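Local coordinates for 3-hydroxy-3-methylglutaryl-CoA lyase (Acinetobacter baumannii, PDB 6NDS), which belongs to the HMGL-like family of TIM-barrel enzymes and holds a zinc ion and coenzyme A in this model, at residues Ile282-Ser285 against Arg286-Pro289. Sequence-based numbering, arbitrary orientation.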
# COMPACT_ATOMS: atom_id res chain seq x y z
N ILE A 282 1.31 13.86 11.00
CA ILE A 282 0.93 14.28 9.66
C ILE A 282 1.40 15.71 9.41
O ILE A 282 1.92 16.03 8.33
CB ILE A 282 -0.59 14.13 9.45
CG1 ILE A 282 -0.98 12.65 9.40
CG2 ILE A 282 -1.04 14.88 8.17
CD1 ILE A 282 -2.49 12.42 9.51
N GLN A 283 1.20 16.59 10.39
CA GLN A 283 1.63 17.98 10.21
C GLN A 283 3.14 18.05 10.00
O GLN A 283 3.62 18.80 9.14
CB GLN A 283 1.21 18.83 11.41
CG GLN A 283 1.54 20.30 11.26
CD GLN A 283 1.32 21.09 12.53
OE1 GLN A 283 1.46 20.57 13.63
NE2 GLN A 283 0.98 22.37 12.38
N LEU A 284 3.90 17.26 10.76
CA LEU A 284 5.35 17.24 10.58
C LEU A 284 5.73 16.70 9.20
O LEU A 284 6.60 17.25 8.52
CB LEU A 284 6.01 16.40 11.69
CG LEU A 284 7.54 16.32 11.56
CD1 LEU A 284 8.23 17.67 11.71
CD2 LEU A 284 8.11 15.30 12.56
N SER A 285 5.08 15.62 8.77
CA SER A 285 5.38 15.05 7.46
C SER A 285 5.13 16.07 6.35
O SER A 285 5.88 16.13 5.37
CB SER A 285 4.55 13.80 7.22
OG SER A 285 4.86 13.26 5.95
N ARG A 286 4.11 16.90 6.50
CA ARG A 286 3.81 17.88 5.47
C ARG A 286 4.86 18.99 5.37
O ARG A 286 4.83 19.75 4.40
CB ARG A 286 2.41 18.47 5.71
CG ARG A 286 1.30 17.45 5.40
CD ARG A 286 -0.09 17.90 5.84
NE ARG A 286 -1.13 17.11 5.19
CZ ARG A 286 -2.42 17.13 5.54
NH1 ARG A 286 -2.83 17.89 6.55
NH2 ARG A 286 -3.29 16.37 4.88
N THR A 287 5.80 19.08 6.32
CA THR A 287 6.92 20.00 6.18
C THR A 287 8.06 19.43 5.36
O THR A 287 9.00 20.17 5.04
CB THR A 287 7.47 20.43 7.56
OG1 THR A 287 8.21 19.35 8.16
CG2 THR A 287 6.33 20.85 8.48
N LEU A 288 8.01 18.13 5.00
CA LEU A 288 9.13 17.53 4.28
C LEU A 288 9.36 18.09 2.87
O LEU A 288 10.51 18.30 2.49
CB LEU A 288 8.98 16.01 4.22
CG LEU A 288 9.20 15.26 5.53
CD1 LEU A 288 8.87 13.78 5.33
CD2 LEU A 288 10.64 15.44 6.02
N PRO A 289 8.32 18.33 2.06
CA PRO A 289 8.59 18.88 0.72
C PRO A 289 9.39 20.17 0.76
O PRO A 289 10.29 20.36 -0.07
CB PRO A 289 7.19 19.10 0.14
CG PRO A 289 6.37 18.05 0.80
CD PRO A 289 6.90 17.97 2.21
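The carbonyl oxygen of L284 is gripped twice by T287. The hydroxyl OG1 of T287 reaches L284 O at 2.7 Å and lies in the carbonyl plane, whereas the amide N of T287 bonds the same oxygen at 3.0 Å from above that plane. One residue thus supplies both donors, and it can because chi1 of 74° tucks OG1 between its own backbone N and carbonyl carbon, turned back over the chain. The methyl CG2 of T287 meanwhile rests 3.5 Å from Q283 O, and the L284 side chain slants across that of T287, its CD1 passing 3.9 Å from OG1 of T287.

This is the C-terminal end of helix 278-285. R286 N still makes the last i to i+4 bond, 3.0 Å to I282 O, with a weak second contact to Q283 O. After it the pattern shortens to i+3: T287 N goes to L284 O, and L288 N to S285 O at 2.9 Å with an N-H...O angle of 164°, closing a type I turn from S285 to L288.

R286 and I282 run side by side and point the same way. The extended arginine lays one face of its guanidinium over CG2 of I282, which sits 3.6 Å from the plane and toward the rim of the group. NE of R286 is tied to A301 O, so the arginine links the helix end to helix 299-303.

OG of S285 is bonded to E261 of helix 260-270. The turn joins helix 278-285 to helix 288-292, well away from the centre of the chain; L284, S285 and L288 all touch L242, just beyond strand 237-240 of the barrel, and L284 also packs on Q45 and L46 at the end of helix 36-46.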